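Local atomic coordinates of putative branched-chain amino acid ABC transporter (Rhodospirillum rubrum ATCC 11170, PDB entry 3HUT), a protein that probably binds branched-chain or related amino acids outside the cytoplasm and delivers them to an ABC transporter. Residues I110-P114 and E327-T331. Sequence-based numbering, arbitrary orientation.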
loop_
_atom_site.group_PDB
_atom_site.type_symbol
_atom_site.label_atom_id
_atom_site.label_comp_id
_atom_site.label_asym_id
_atom_site.label_seq_id
_atom_site.Cartn_x
_atom_site.Cartn_y
_atom_site.Cartn_z
ATOM N N ILE A 110 -10.532 -5.529 -7.121
ATOM C CA ILE A 110 -9.868 -6.075 -8.304
ATOM C C ILE A 110 -10.765 -7.066 -9.065
ATOM O O ILE A 110 -10.563 -7.307 -10.257
ATOM C CB ILE A 110 -8.531 -6.779 -7.907
ATOM C CG1 ILE A 110 -7.575 -6.824 -9.099
ATOM C CG2 ILE A 110 -8.803 -8.186 -7.398
ATOM C CD1 ILE A 110 -6.924 -5.485 -9.408
ATOM N N LYS A 111 -11.767 -7.615 -8.381
ATOM C CA LYS A 111 -12.675 -8.589 -8.989
ATOM C C LYS A 111 -13.845 -7.997 -9.778
ATOM O O LYS A 111 -14.581 -8.728 -10.440
ATOM C CB LYS A 111 -13.234 -9.524 -7.911
ATOM C CG LYS A 111 -12.217 -10.488 -7.304
ATOM C CD LYS A 111 -12.883 -11.366 -6.242
ATOM C CE LYS A 111 -11.949 -12.450 -5.720
ATOM N NZ LYS A 111 -10.795 -11.912 -4.948
ATOM N N ILE A 112 -14.025 -6.683 -9.705
ATOM C CA ILE A 112 -15.122 -6.026 -10.411
ATOM C C ILE A 112 -15.166 -6.369 -11.895
ATOM O O ILE A 112 -16.210 -6.766 -12.415
ATOM C CB ILE A 112 -15.037 -4.499 -10.260
ATOM C CG1 ILE A 112 -15.309 -4.116 -8.806
ATOM C CG2 ILE A 112 -16.034 -3.822 -11.186
ATOM C CD1 ILE A 112 -14.911 -2.692 -8.464
ATOM N N SER A 113 -14.034 -6.212 -12.571
ATOM C CA SER A 113 -13.949 -6.489 -14.001
ATOM C C SER A 113 -12.486 -6.461 -14.437
ATOM O O SER A 113 -11.601 -6.155 -13.640
ATOM C CB SER A 113 -14.736 -5.435 -14.788
ATOM O OG SER A 113 -14.007 -4.222 -14.877
ATOM N N PRO A 114 -12.211 -6.780 -15.715
ATOM C CA PRO A 114 -10.830 -6.777 -16.211
ATOM C C PRO A 114 -10.274 -5.361 -16.379
ATOM O O PRO A 114 -9.150 -5.178 -16.848
ATOM C CB PRO A 114 -10.942 -7.496 -17.557
ATOM C CG PRO A 114 -12.185 -8.342 -17.410
ATOM C CD PRO A 114 -13.113 -7.410 -16.694
ATOM N N GLU A 327 -2.701 -12.834 -14.932
ATOM C CA GLU A 327 -3.998 -13.491 -14.913
ATOM C C GLU A 327 -5.049 -12.711 -14.115
ATOM O O GLU A 327 -6.105 -12.376 -14.644
ATOM C CB GLU A 327 -3.858 -14.917 -14.350
ATOM C CG GLU A 327 -5.170 -15.672 -14.257
ATOM C CD GLU A 327 -4.994 -17.159 -13.974
ATOM O OE1 GLU A 327 -4.284 -17.850 -14.742
ATOM O OE2 GLU A 327 -5.581 -17.636 -12.981
ATOM N N THR A 328 -4.744 -12.392 -12.859
ATOM C CA THR A 328 -5.692 -11.695 -11.988
ATOM C C THR A 328 -5.596 -10.171 -11.915
ATOM O O THR A 328 -6.543 -9.514 -11.464
ATOM C CB THR A 328 -5.554 -12.186 -10.552
ATOM O OG1 THR A 328 -4.254 -11.826 -10.069
ATOM C CG2 THR A 328 -5.726 -13.700 -10.475
ATOM N N ARG A 329 -4.461 -9.619 -12.343
ATOM C CA ARG A 329 -4.210 -8.178 -12.287
ATOM C C ARG A 329 -3.900 -7.747 -10.852
ATOM O O ARG A 329 -3.765 -6.562 -10.577
ATOM C CB ARG A 329 -5.413 -7.380 -12.801
ATOM C CG ARG A 329 -5.605 -7.432 -14.312
ATOM C CD ARG A 329 -6.997 -6.939 -14.717
ATOM N NE ARG A 329 -8.041 -7.857 -14.269
ATOM C CZ ARG A 329 -8.844 -7.645 -13.230
ATOM N NH1 ARG A 329 -8.742 -6.528 -12.513
ATOM N NH2 ARG A 329 -9.741 -8.560 -12.894
ATOM N N GLU A 330 -3.797 -8.708 -9.938
ATOM C CA GLU A 330 -3.505 -8.384 -8.541
ATOM C C GLU A 330 -2.086 -7.829 -8.421
ATOM O O GLU A 330 -1.167 -8.280 -9.109
ATOM C CB GLU A 330 -3.662 -9.625 -7.655
ATOM C CG GLU A 330 -3.584 -9.316 -6.172
ATOM C CD GLU A 330 -4.593 -8.264 -5.748
ATOM O OE1 GLU A 330 -5.803 -8.575 -5.700
ATOM O OE2 GLU A 330 -4.171 -7.121 -5.470
ATOM N N THR A 331 -1.911 -6.853 -7.536
ATOM C CA THR A 331 -0.619 -6.208 -7.344
ATOM C C THR A 331 0.288 -6.887 -6.323
ATOM O O THR A 331 -0.142 -7.221 -5.225
ATOM C CB THR A 331 -0.812 -4.735 -6.906
ATOM O OG1 THR A 331 -1.683 -4.076 -7.829
ATOM C CG2 THR A 331 0.522 -3.996 -6.881
#
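Arg329 reaches from the loop between strands 322-324 and 331-341 to the loop 110-114, which leads into edge strand 116-118 of a parallel sheet in this periplasmic-binding-protein fold. Hydrogen bonding centres on the carbonyl of Ile110, gripped end-on by two guanidinium nitrogens: Arg329 NH1 and NH2 each lie 3.0 Å from Ile110 O. That oxygen sits only 9° out of the guanidinium plane, and N-H...O angles near 145° fit a bifurcated acceptor. NH1 also bonds Gln116 O, fixing the group's rotation further.

Face contacts are of another kind. Ser113 O lies 3.1 Å from Arg329 NH1 but over the face, where the angle is too poor for a hydrogen bond; Pro114 CA covers the rim of this face, 3.6 Å from Arg329 NE.

Ile110 adds van der Waals contact, its aliphatic branches lying against polar atoms. Its side chain, whose CG1 stands anti to the backbone N (chi1 -156°), slides past that of Arg329 in the opposite direction and brings CD1 to 3.5 Å from Arg329 O.

Within 327-331, Thr328 OG1 accepts from Glu330 N in an ST turn. Glu330 OE2 accepts a hydrogen bond from Thr331 N and forms a salt bridge with Arg118, while Glu330 OE1 rests 3.5 Å from Ile110 CG2.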